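Inactive Zymogen C11 Protease (Parabacteroides distasonis, PDB 6MZO) is a clostripain-like C11 cysteine protease captured as an inactive zymogen, which probably cleaves peptide bonds once it is activated. Local coordinates at residues Ile17-Asp22 with Arg34-Gly39; Gly27-Asn32 with Thr54-Glu59; Phe64-Lys67 with Thr72-Gln75; Val112-Gly117 with Phe193-Ile198. All blocks are in the same frame, centred on the assembly; numbering follows the deposited sequence.

Contact 1. Residues Ile17-Asp22 with Arg34-Gly39; sequences IYFAGD and RAIKEG
The delta-methyl of I36 fills the angle between two side chains of the neighbouring strand, I17 and F19. Its CD1 meets I17 CD1 at 3.8 Å, the two isoleucines reaching toward each other tip to tip. The same I36 CD1 lies 3.8 Å from F19 CZ and 4.0 Å from F19 CE2, in the plane of the ring, so the methyl arrives at the aromatic edge and not over a face. Both contacts are van der Waals and buried. Because I36 CG1 turns away from its own carbonyl carbon (chi1 -72°) and the chain runs on extended, a single methyl is carried well clear of the helix backbone, which suits isoleucine to a place where the nearest CA atoms, those of I17 and I36, are still 9.8 Å apart. On the strand, alternation decides who takes part: I17 and F19 both point to the helix, while Y18 between them points to the other face, where it packs on helix 90-103 and its OH is bonded to the carbonyl O of S87. Around this first shell the same face is filled in by L50 and I52 of strand 49-54, and Y195 and M199 of helix 195-203 also pack against I36. The F19 ring also meets W114 of strand 109-115, the neighbour of 14-19 in the sheet, with the planes at about 50°. Helix 26-43 thus lies on the sheet through branched aliphatic and aromatic side chains, as expected of the beta-alpha-beta unit formed by strand 14-19, this helix and the parallel strand 49-54.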
loop_
_atom_site.group_PDB
_atom_site.type_symbol
_atom_site.label_atom_id
_atom_site.label_comp_id
_atom_site.label_asym_id
_atom_site.label_seq_id
_atom_site.Cartn_x
_atom_site.Cartn_y
_atom_site.Cartn_z
ATOM N N ILE A 17 0.073 -1.989 13.722
ATOM C CA ILE A 17 1.129 -2.156 12.686
ATOM C C ILE A 17 1.446 -3.649 12.643
ATOM O O ILE A 17 1.910 -4.243 13.639
ATOM C CB ILE A 17 2.374 -1.288 13.025
ATOM C CG1 ILE A 17 2.002 0.185 13.287
ATOM C CG2 ILE A 17 3.436 -1.542 11.866
ATOM C CD1 ILE A 17 3.272 1.120 13.457
ATOM N N TYR A 18 1.200 -4.239 11.465
ATOM C CA TYR A 18 1.259 -5.682 11.293
ATOM C C TYR A 18 2.386 -6.033 10.337
ATOM O O TYR A 18 2.347 -5.618 9.155
ATOM C CB TYR A 18 -0.079 -6.169 10.714
ATOM C CG TYR A 18 -0.267 -7.648 10.590
ATOM C CD1 TYR A 18 0.250 -8.330 9.509
ATOM C CD2 TYR A 18 -0.997 -8.332 11.534
ATOM C CE1 TYR A 18 0.075 -9.728 9.354
ATOM C CE2 TYR A 18 -1.200 -9.689 11.420
ATOM C CZ TYR A 18 -0.647 -10.397 10.314
ATOM O OH TYR A 18 -0.884 -11.758 10.193
ATOM N N PHE A 19 3.424 -6.677 10.889
ATOM C CA PHE A 19 4.585 -7.063 10.084
ATOM C C PHE A 19 4.459 -8.496 9.660
ATOM O O PHE A 19 4.664 -9.404 10.475
ATOM C CB PHE A 19 5.885 -6.862 10.884
ATOM C CG PHE A 19 6.242 -5.431 11.168
ATOM C CD1 PHE A 19 7.003 -4.735 10.254
ATOM C CD2 PHE A 19 5.852 -4.755 12.357
ATOM C CE1 PHE A 19 7.340 -3.442 10.478
ATOM C CE2 PHE A 19 6.194 -3.449 12.595
ATOM C CZ PHE A 19 6.946 -2.748 11.648
ATOM N N ALA A 20 4.195 -8.700 8.378
ATOM C CA ALA A 20 4.204 -10.052 7.872
ATOM C C ALA A 20 5.669 -10.277 7.511
ATOM O O ALA A 20 6.115 -9.846 6.458
ATOM C CB ALA A 20 3.296 -10.177 6.681
ATOM N N GLY A 21 6.421 -10.846 8.434
ATOM C CA GLY A 21 7.839 -11.080 8.260
ATOM C C GLY A 21 8.068 -12.563 8.021
ATOM O O GLY A 21 7.424 -13.142 7.141
ATOM N N ASP A 22 8.963 -13.153 8.825
ATOM C CA ASP A 22 9.350 -14.576 8.785
ATOM C C ASP A 22 9.923 -14.918 7.418
ATOM O O ASP A 22 9.466 -15.841 6.745
ATOM C CB ASP A 22 8.174 -15.510 9.130
ATOM N N ARG A 34 12.729 -0.270 15.827
ATOM C CA ARG A 34 13.566 0.772 16.397
ATOM C C ARG A 34 13.058 2.179 15.985
ATOM O O ARG A 34 12.996 3.115 16.826
ATOM C CB ARG A 34 15.051 0.540 15.954
ATOM C CG ARG A 34 16.017 1.612 16.485
ATOM C CD ARG A 34 16.238 2.761 15.515
ATOM N NE ARG A 34 17.146 2.371 14.447
ATOM C CZ ARG A 34 17.043 2.681 13.160
ATOM N NH1 ARG A 34 18.003 2.245 12.323
ATOM N NH2 ARG A 34 16.029 3.431 12.708
ATOM N N ALA A 35 12.718 2.358 14.693
ATOM C CA ALA A 35 12.250 3.647 14.222
ATOM C C ALA A 35 10.898 4.019 14.903
ATOM O O ALA A 35 10.691 5.182 15.241
ATOM C CB ALA A 35 12.088 3.623 12.680
ATOM N N ILE A 36 10.019 3.037 15.051
ATOM C CA ILE A 36 8.716 3.272 15.685
ATOM C C ILE A 36 8.936 3.693 17.108
ATOM O O ILE A 36 8.271 4.664 17.579
ATOM C CB ILE A 36 7.844 1.979 15.641
ATOM C CG1 ILE A 36 7.389 1.750 14.193
ATOM C CG2 ILE A 36 6.638 2.048 16.646
ATOM C CD1 ILE A 36 6.941 0.278 13.933
ATOM N N LYS A 37 9.801 2.985 17.826
ATOM C CA LYS A 37 10.041 3.404 19.245
ATOM C C LYS A 37 10.628 4.809 19.330
ATOM O O LYS A 37 10.247 5.596 20.208
ATOM C CB LYS A 37 10.967 2.408 19.928
ATOM C CG LYS A 37 10.324 1.050 20.132
ATOM C CD LYS A 37 11.364 -0.110 20.184
ATOM C CE LYS A 37 12.104 -0.141 21.408
ATOM N NZ LYS A 37 13.104 -1.350 21.410
ATOM N N GLU A 38 11.546 5.161 18.419
ATOM C CA GLU A 38 12.068 6.527 18.448
ATOM C C GLU A 38 10.965 7.541 18.106
ATOM O O GLU A 38 10.955 8.675 18.669
ATOM C CB GLU A 38 13.259 6.717 17.469
ATOM C CG GLU A 38 14.439 5.886 18.006
ATOM C CD GLU A 38 15.727 6.133 17.281
ATOM O OE1 GLU A 38 15.692 6.600 16.138
ATOM O OE2 GLU A 38 16.785 5.873 17.858
ATOM N N GLY A 39 10.087 7.166 17.198
ATOM C CA GLY A 39 9.021 8.086 16.774
ATOM C C GLY A 39 8.033 8.327 17.921
ATOM O O GLY A 39 7.587 9.477 18.120
#

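Contact 2. Residues Gly27-Asn32 with Thr54-Glu59; sequences GYVSQN and TDKQNE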
loop_
_atom_site.group_PDB
_atom_site.type_symbol
_atom_site.label_atom_id
_atom_site.label_comp_id
_atom_site.label_asym_id
_atom_site.label_seq_id
_atom_site.Cartn_x
_atom_site.Cartn_y
_atom_site.Cartn_z
ATOM N N GLY A 27 15.461 -8.707 9.588
ATOM C CA GLY A 27 16.304 -7.595 10.011
ATOM C C GLY A 27 15.627 -6.256 9.839
ATOM O O GLY A 27 15.775 -5.310 10.636
ATOM N N TYR A 28 14.894 -6.153 8.744
ATOM C CA TYR A 28 14.170 -4.924 8.471
ATOM C C TYR A 28 13.013 -4.673 9.460
ATOM O O TYR A 28 12.649 -3.536 9.752
ATOM C CB TYR A 28 13.627 -4.927 7.059
ATOM C CG TYR A 28 14.730 -4.717 6.066
ATOM C CD1 TYR A 28 15.547 -3.597 6.148
ATOM C CD2 TYR A 28 14.989 -5.639 5.088
ATOM C CE1 TYR A 28 16.599 -3.398 5.257
ATOM C CE2 TYR A 28 16.035 -5.445 4.182
ATOM C CZ TYR A 28 16.829 -4.318 4.278
ATOM O OH TYR A 28 17.868 -4.143 3.383
ATOM N N VAL A 29 12.412 -5.756 9.944
ATOM C CA VAL A 29 11.355 -5.597 10.926
ATOM C C VAL A 29 11.974 -5.008 12.174
ATOM O O VAL A 29 11.444 -4.063 12.745
ATOM C CB VAL A 29 10.656 -6.942 11.295
ATOM C CG1 VAL A 29 9.661 -6.711 12.418
ATOM C CG2 VAL A 29 9.908 -7.511 10.076
ATOM N N SER A 30 13.092 -5.573 12.596
ATOM C CA SER A 30 13.790 -4.996 13.773
ATOM C C SER A 30 14.182 -3.529 13.608
ATOM O O SER A 30 14.029 -2.716 14.562
ATOM C CB SER A 30 15.074 -5.795 14.105
ATOM O OG SER A 30 14.792 -7.164 14.302
ATOM N N GLN A 31 14.704 -3.154 12.440
ATOM C CA GLN A 31 15.028 -1.732 12.187
ATOM C C GLN A 31 13.810 -0.850 12.252
ATOM O O GLN A 31 13.859 0.243 12.825
ATOM C CB GLN A 31 15.669 -1.562 10.802
ATOM C CG GLN A 31 16.086 -0.163 10.459
ATOM C CD GLN A 31 16.806 -0.108 9.098
ATOM O OE1 GLN A 31 17.335 -1.119 8.614
ATOM N NE2 GLN A 31 16.814 1.070 8.480
ATOM N N ASN A 32 12.695 -1.326 11.682
ATOM C CA ASN A 32 11.458 -0.538 11.757
ATOM C C ASN A 32 10.939 -0.433 13.163
ATOM O O ASN A 32 10.400 0.620 13.531
ATOM C CB ASN A 32 10.382 -1.142 10.860
ATOM C CG ASN A 32 10.610 -0.747 9.435
ATOM O OD1 ASN A 32 10.932 0.416 9.160
ATOM N ND2 ASN A 32 10.553 -1.705 8.541
ATOM N N THR A 54 4.259 -8.945 15.255
ATOM C CA THR A 54 5.401 -9.402 14.479
ATOM C C THR A 54 5.440 -10.904 14.388
ATOM O O THR A 54 4.920 -11.627 15.276
ATOM C CB THR A 54 6.747 -8.946 15.075
ATOM O OG1 THR A 54 6.919 -9.556 16.368
ATOM C CG2 THR A 54 6.851 -7.414 15.220
ATOM N N ASP A 55 6.127 -11.394 13.344
ATOM C CA ASP A 55 6.377 -12.843 13.168
ATOM C C ASP A 55 7.800 -13.037 12.650
ATOM O O ASP A 55 8.029 -13.486 11.535
ATOM C CB ASP A 55 5.337 -13.434 12.217
ATOM C CG ASP A 55 5.554 -14.925 11.935
ATOM O OD1 ASP A 55 5.996 -15.687 12.821
ATOM O OD2 ASP A 55 5.252 -15.316 10.806
ATOM N N LYS A 56 8.785 -12.727 13.464
ATOM C CA LYS A 56 10.140 -12.756 12.967
ATOM C C LYS A 56 10.668 -14.176 12.917
ATOM O O LYS A 56 10.256 -15.059 13.689
ATOM C CB LYS A 56 11.052 -11.915 13.849
ATOM C CG LYS A 56 10.719 -10.411 13.793
ATOM C CD LYS A 56 11.875 -9.570 14.286
ATOM C CE LYS A 56 11.808 -9.339 15.786
ATOM N NZ LYS A 56 12.894 -8.423 16.264
ATOM N N GLN A 57 11.613 -14.381 12.021
ATOM C CA GLN A 57 12.258 -15.675 11.977
ATOM C C GLN A 57 13.028 -15.899 13.286
ATOM O O GLN A 57 13.612 -14.964 13.851
ATOM C CB GLN A 57 13.150 -15.770 10.772
ATOM C CG GLN A 57 14.311 -14.825 10.760
ATOM C CD GLN A 57 15.272 -15.197 9.645
ATOM O OE1 GLN A 57 15.086 -16.219 8.990
ATOM N NE2 GLN A 57 16.293 -14.372 9.421
ATOM N N ASN A 58 12.972 -17.132 13.789
ATOM C CA ASN A 58 13.544 -17.494 15.085
ATOM C C ASN A 58 12.893 -16.740 16.224
ATOM O O ASN A 58 13.530 -16.427 17.227
ATOM C CB ASN A 58 15.060 -17.273 15.103
ATOM C CG ASN A 58 15.792 -18.194 14.139
ATOM O OD1 ASN A 58 16.698 -17.770 13.410
ATOM N ND2 ASN A 58 15.387 -19.460 14.116
ATOM N N GLU A 59 11.607 -16.447 16.066
ATOM C CA GLU A 59 10.849 -15.808 17.105
ATOM C C GLU A 59 9.419 -16.278 16.906
ATOM O O GLU A 59 8.982 -16.461 15.755
ATOM C CB GLU A 59 10.968 -14.277 16.982
ATOM C CG GLU A 59 10.733 -13.495 18.223
ATOM C CD GLU A 59 10.827 -11.998 17.955
ATOM O OE1 GLU A 59 11.958 -11.461 17.974
ATOM O OE2 GLU A 59 9.772 -11.392 17.692
#
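K56 reaches back to V29 and S30 in a partly buried contact between helix 26-43 and the loop that leaves the end of strand 49-54, the last strand of the beta-alpha-beta unit to which the helix belongs. The inner half is apolar. V29 CG1 sits 4.0 Å from T54 CG2 and 4.1 Å from K56 CD, so one valine methyl touches both the strand's last residue and the aliphatic part of the lysine. V29 presents that branch because CG1 stands opposite the backbone N (chi1 175°), and the short beta-branched side chains of V29 and T54 meet methyl to methyl where the helix passes the end of the strand. Beyond T54 the chain makes a type II turn from K56 to E59; N58 takes the positive phi (62°) of its third position, which asparagine tolerates well, and a weak backbone bond from E59 N to K56 O closes it. The turn brings the E59 carboxylate near the lysine, though the salt bridge is long, 3.6 Å between K56 NZ and E59 OE1. A bend at chi3 (-89°) turns the lysine's end toward the helix, where K56 NZ donates a hydrogen bond to S30 OG at 3.0 Å.

Contact 3. Residues Phe64-Lys67 with Thr72-Gln75; sequences FQLK and TIRQ
K67 and R74 form an antiparallel hydrogen-bonded pair, with K67 N giving to R74 O at 3.0 Å and R74 N to K67 O at 2.8 Å, the latter almost straight at 174°. The next pair, L66 with Q75, is non-hydrogen-bonded; there the CA of Q75 approaches Q65 O at 3.4 Å in a CA-H...O contact. F64 and Q75 carry the main side-chain meeting. The amide of Q75 is stacked on the phenyl ring, the planes only 9° apart, with Q75 NE2 3.6 Å above the centre of the F64 ring. Q75 can lie so because its CG leaves opposite the backbone N (chi1 178°) and the chain stays extended, carrying a flat polar group onto a flat apolar one. These strands, 62-69 and 72-80, are the two arms of a beta hairpin at one border of the main sheet, where 72-80 is outermost. An alanine in place of F64 would remove the ring and would probably leave the Q75 amide free to turn, opening a gap beside L33 and I52. L66 lies alongside Q75, its CD2 3.6 Å from Q75 OE1, and its CD2 methyl also touches I73 CG2 at 4.1 Å; both aliphatic residues pack on I40 of helix 26-43. On the other face the K67 and R74 chains touch through K67 CG and R74 CB, and then the R74 guanidinium swings away to a salt bridge with E69.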
loop_
_atom_site.group_PDB
_atom_site.type_symbol
_atom_site.label_atom_id
_atom_site.label_comp_id
_atom_site.label_asym_id
_atom_site.label_seq_id
_atom_site.Cartn_x
_atom_site.Cartn_y
_atom_site.Cartn_z
ATOM N N PHE A 64 1.942 -7.019 20.689
ATOM C CA PHE A 64 2.391 -6.282 21.879
ATOM C C PHE A 64 2.026 -4.819 21.713
ATOM O O PHE A 64 1.878 -4.309 20.618
ATOM C CB PHE A 64 3.905 -6.433 22.139
ATOM C CG PHE A 64 4.816 -6.118 20.916
ATOM C CD1 PHE A 64 5.106 -7.119 20.006
ATOM C CD2 PHE A 64 5.392 -4.850 20.776
ATOM C CE1 PHE A 64 5.977 -6.882 18.899
ATOM C CE2 PHE A 64 6.258 -4.573 19.689
ATOM C CZ PHE A 64 6.556 -5.601 18.762
ATOM N N GLN A 65 1.884 -4.154 22.832
ATOM C CA GLN A 65 1.625 -2.725 22.878
ATOM C C GLN A 65 2.952 -2.005 23.117
ATOM O O GLN A 65 3.874 -2.494 23.841
ATOM C CB GLN A 65 0.595 -2.454 24.002
ATOM C CG GLN A 65 0.374 -0.917 24.149
ATOM C CD GLN A 65 -0.689 -0.584 25.210
ATOM O OE1 GLN A 65 -0.988 -1.397 26.142
ATOM N NE2 GLN A 65 -1.265 0.612 25.082
ATOM N N LEU A 66 3.083 -0.826 22.513
ATOM C CA LEU A 66 4.197 0.047 22.845
ATOM C C LEU A 66 3.583 1.269 23.434
ATOM O O LEU A 66 2.693 1.856 22.800
ATOM C CB LEU A 66 4.985 0.469 21.627
ATOM C CG LEU A 66 5.769 -0.658 20.993
ATOM C CD1 LEU A 66 6.495 -0.155 19.702
ATOM C CD2 LEU A 66 6.814 -1.282 21.977
ATOM N N LYS A 67 4.041 1.689 24.585
ATOM C CA LYS A 67 3.511 2.898 25.145
ATOM C C LYS A 67 4.595 3.721 25.813
ATOM O O LYS A 67 5.654 3.247 26.039
ATOM C CB LYS A 67 2.392 2.589 26.106
ATOM C CG LYS A 67 2.881 1.935 27.355
ATOM C CD LYS A 67 1.749 1.383 28.196
ATOM C CE LYS A 67 0.629 2.361 28.378
ATOM N NZ LYS A 67 -0.434 1.817 29.252
ATOM N N THR A 72 10.212 7.124 28.840
ATOM C CA THR A 72 10.678 6.031 28.037
ATOM C C THR A 72 9.614 5.121 27.469
ATOM O O THR A 72 8.490 5.244 27.768
ATOM C CB THR A 72 11.671 5.220 28.906
ATOM O OG1 THR A 72 12.370 4.283 28.114
ATOM C CG2 THR A 72 10.944 4.495 30.001
ATOM N N ILE A 73 10.007 4.217 26.621
ATOM C CA ILE A 73 9.093 3.273 25.975
ATOM C C ILE A 73 8.919 2.082 26.912
ATOM O O ILE A 73 9.910 1.597 27.451
ATOM C CB ILE A 73 9.650 2.727 24.641
ATOM C CG1 ILE A 73 9.791 3.826 23.606
ATOM C CG2 ILE A 73 8.719 1.641 24.047
ATOM C CD1 ILE A 73 8.455 4.253 22.994
ATOM N N ARG A 74 7.692 1.596 27.022
ATOM C CA ARG A 74 7.355 0.301 27.689
ATOM C C ARG A 74 6.759 -0.613 26.648
ATOM O O ARG A 74 5.793 -0.260 25.955
ATOM C CB ARG A 74 6.376 0.559 28.868
ATOM C CG ARG A 74 5.638 -0.671 29.484
ATOM C CD ARG A 74 6.503 -1.492 30.400
ATOM N NE ARG A 74 7.078 -0.754 31.521
ATOM C CZ ARG A 74 7.986 -1.284 32.357
ATOM N NH1 ARG A 74 8.384 -2.538 32.188
ATOM N NH2 ARG A 74 8.503 -0.536 33.316
ATOM N N GLN A 75 7.371 -1.765 26.469
ATOM C CA GLN A 75 6.764 -2.777 25.620
ATOM C C GLN A 75 5.957 -3.752 26.442
ATOM O O GLN A 75 6.444 -4.255 27.472
ATOM C CB GLN A 75 7.858 -3.478 24.814
ATOM C CG GLN A 75 7.381 -4.593 23.924
ATOM C CD GLN A 75 8.381 -4.932 22.785
ATOM O OE1 GLN A 75 9.138 -4.069 22.278
ATOM N NE2 GLN A 75 8.365 -6.199 22.365
#

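Contact 4. Residues Val112-Gly117 with Phe193-Ile198; sequences VLWSHG and FPYQTI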
loop_
_atom_site.group_PDB
_atom_site.type_symbol
_atom_site.label_atom_id
_atom_site.label_comp_id
_atom_site.label_asym_id
_atom_site.label_seq_id
_atom_site.Cartn_x
_atom_site.Cartn_y
_atom_site.Cartn_z
ATOM N N VAL A 112 -1.482 -0.333 9.532
ATOM C CA VAL A 112 -0.203 -0.298 8.739
ATOM C C VAL A 112 0.103 -1.755 8.435
ATOM O O VAL A 112 0.161 -2.587 9.358
ATOM C CB VAL A 112 0.922 0.267 9.514
ATOM C CG1 VAL A 112 2.208 0.227 8.691
ATOM C CG2 VAL A 112 0.570 1.722 9.961
ATOM N N LEU A 113 0.235 -2.081 7.145
ATOM C CA LEU A 113 0.530 -3.493 6.749
ATOM C C LEU A 113 1.866 -3.459 6.112
ATOM O O LEU A 113 2.076 -2.704 5.127
ATOM C CB LEU A 113 -0.482 -4.008 5.758
ATOM C CG LEU A 113 -1.897 -4.117 6.238
ATOM C CD1 LEU A 113 -2.778 -4.702 5.057
ATOM C CD2 LEU A 113 -1.892 -4.983 7.455
ATOM N N TRP A 114 2.812 -4.137 6.700
ATOM C CA TRP A 114 4.159 -4.132 6.200
ATOM C C TRP A 114 4.432 -5.474 5.543
ATOM O O TRP A 114 4.269 -6.536 6.199
ATOM C CB TRP A 114 5.154 -3.942 7.362
ATOM C CG TRP A 114 6.597 -3.748 6.972
ATOM C CD1 TRP A 114 7.265 -2.554 6.839
ATOM C CD2 TRP A 114 7.561 -4.770 6.703
ATOM N NE1 TRP A 114 8.561 -2.784 6.489
ATOM C CE2 TRP A 114 8.766 -4.128 6.394
ATOM C CE3 TRP A 114 7.499 -6.147 6.667
ATOM C CZ2 TRP A 114 9.909 -4.832 6.062
ATOM C CZ3 TRP A 114 8.651 -6.859 6.345
ATOM C CH2 TRP A 114 9.824 -6.191 6.049
ATOM N N SER A 115 4.861 -5.410 4.293
ATOM C CA SER A 115 5.079 -6.673 3.555
ATOM C C SER A 115 5.902 -6.284 2.355
ATOM O O SER A 115 5.354 -5.725 1.423
ATOM C CB SER A 115 3.739 -7.266 3.118
ATOM O OG SER A 115 3.897 -8.546 2.478
ATOM N N HIS A 116 7.198 -6.516 2.372
ATOM C CA HIS A 116 7.986 -6.278 1.169
ATOM C C HIS A 116 8.215 -7.555 0.336
ATOM O O HIS A 116 8.759 -8.538 0.818
ATOM C CB HIS A 116 9.293 -5.613 1.556
ATOM C CG HIS A 116 9.105 -4.254 2.154
ATOM N ND1 HIS A 116 10.136 -3.353 2.304
ATOM C CD2 HIS A 116 7.999 -3.650 2.653
ATOM C CE1 HIS A 116 9.670 -2.247 2.864
ATOM N NE2 HIS A 116 8.374 -2.396 3.067
ATOM N N GLY A 117 7.774 -7.494 -0.920
ATOM C CA GLY A 117 7.656 -8.628 -1.824
ATOM C C GLY A 117 7.068 -8.127 -3.133
ATOM O O GLY A 117 7.488 -7.084 -3.637
ATOM N N PHE A 193 8.731 2.827 5.466
ATOM C CA PHE A 193 8.346 4.182 5.850
ATOM C C PHE A 193 9.217 4.735 6.991
ATOM O O PHE A 193 9.829 3.981 7.776
ATOM C CB PHE A 193 6.863 4.261 6.265
ATOM C CG PHE A 193 5.929 4.449 5.138
ATOM C CD1 PHE A 193 5.834 3.503 4.150
ATOM C CD2 PHE A 193 5.143 5.624 5.080
ATOM C CE1 PHE A 193 4.890 3.697 3.069
ATOM C CE2 PHE A 193 4.254 5.832 4.025
ATOM C CZ PHE A 193 4.105 4.853 3.042
ATOM N N PRO A 194 9.288 6.072 7.099
ATOM C CA PRO A 194 10.119 6.690 8.152
ATOM C C PRO A 194 9.313 6.775 9.437
ATOM O O PRO A 194 8.777 7.835 9.815
ATOM C CB PRO A 194 10.431 8.073 7.562
ATOM C CG PRO A 194 9.167 8.420 6.745
ATOM C CD PRO A 194 8.862 7.042 6.058
ATOM N N TYR A 195 9.158 5.615 10.071
ATOM C CA TYR A 195 8.279 5.585 11.242
ATOM C C TYR A 195 8.769 6.576 12.244
ATOM O O TYR A 195 7.971 7.114 13.047
ATOM C CB TYR A 195 8.200 4.148 11.874
ATOM C CG TYR A 195 7.477 3.228 10.907
ATOM C CD1 TYR A 195 6.094 3.335 10.770
ATOM C CD2 TYR A 195 8.168 2.401 10.046
ATOM C CE1 TYR A 195 5.390 2.548 9.834
ATOM C CE2 TYR A 195 7.482 1.601 9.086
ATOM C CZ TYR A 195 6.085 1.716 8.989
ATOM O OH TYR A 195 5.427 0.999 8.052
ATOM N N GLN A 196 10.084 6.868 12.260
ATOM C CA GLN A 196 10.555 7.758 13.335
ATOM C C GLN A 196 10.056 9.205 13.203
ATOM O O GLN A 196 10.222 9.988 14.179
ATOM C CB GLN A 196 12.096 7.726 13.352
ATOM C CG GLN A 196 12.758 8.449 12.145
ATOM C CD GLN A 196 12.757 7.685 10.828
ATOM O OE1 GLN A 196 12.316 6.535 10.690
ATOM N NE2 GLN A 196 13.309 8.360 9.796
ATOM N N THR A 197 9.383 9.535 12.102
ATOM C CA THR A 197 8.882 10.892 11.949
ATOM C C THR A 197 7.365 10.933 11.780
ATOM O O THR A 197 6.801 12.040 11.745
ATOM C CB THR A 197 9.495 11.657 10.721
ATOM O OG1 THR A 197 9.206 10.992 9.477
ATOM C CG2 THR A 197 10.983 11.832 10.872
ATOM N N ILE A 198 6.689 9.807 11.592
ATOM C CA ILE A 198 5.229 9.862 11.284
ATOM C C ILE A 198 4.296 9.408 12.430
ATOM O O ILE A 198 3.060 9.307 12.234
ATOM C CB ILE A 198 4.834 9.011 10.078
ATOM C CG1 ILE A 198 5.331 7.574 10.245
ATOM C CG2 ILE A 198 5.581 9.655 8.800
ATOM C CD1 ILE A 198 4.635 6.570 9.174
#
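The ring of Y195 has V112 CG1 at its edge, near the ring plane, and F193 CB 3.8 Å above one face, toward the rim. The hydroxyl of Y195 lies at the edge of the W114 indole, Y195 OH being 4.2 Å from W114 CD1 in a packing contact, while one indole face carries H116 CD2. Strand 109-115 here meets the start of helix 195-203, which lies over the central parallel strands of this caspase-like clan CD sheet. V112 and Y195 slide past each other in opposite directions, and V112 CG1 comes within 3.4 Å of Y195 OH; the side chains of W114 and Y195 run at about a right angle to each other. Tyrosine suits the place, since its ring packs against valine while its hydroxyl reaches a polar partner, D161 of the neighbouring strand 155-162. D161 OD2 also accepts from F193 N, and its OD1 is bonded to H116 NE2, so one carboxylate ties the loop, the tyrosine and the histidine together. A phenylalanine in place of Y195 would probably keep much of the ring packing but leave D161 OD2 short of one partner, with the carboxylate less firmly fixed. The indole is held in turn by W114 NE1, bonded to N191 O. Just before the helix, P194 centres an inverse gamma turn, in which Y195 N makes a weak bond to F193 O at 2.9 Å.

Contacts 1 and 4 are buried and adjoin, their centres about 7 Å apart: their strands are paired, Y18 bonding V112 and W114 through the backbone, and I36 CG1 lies 3.4 Å from Y195 CB. Contact 2 is partly buried beside contact 1, about 8 Å between centres; the two share helix 26-43, and V29, N32 and T54 all touch the F19 ring. Contact 3 lies further out, touching contact 1 through L66 and I73 and contact 2 through F64 and T54, but its nearest atoms are about 9 Å from contact 4. Contact 4 contains the C-terminal end of strand 109-115, the region where clan CD peptidases generally place the catalytic histidine.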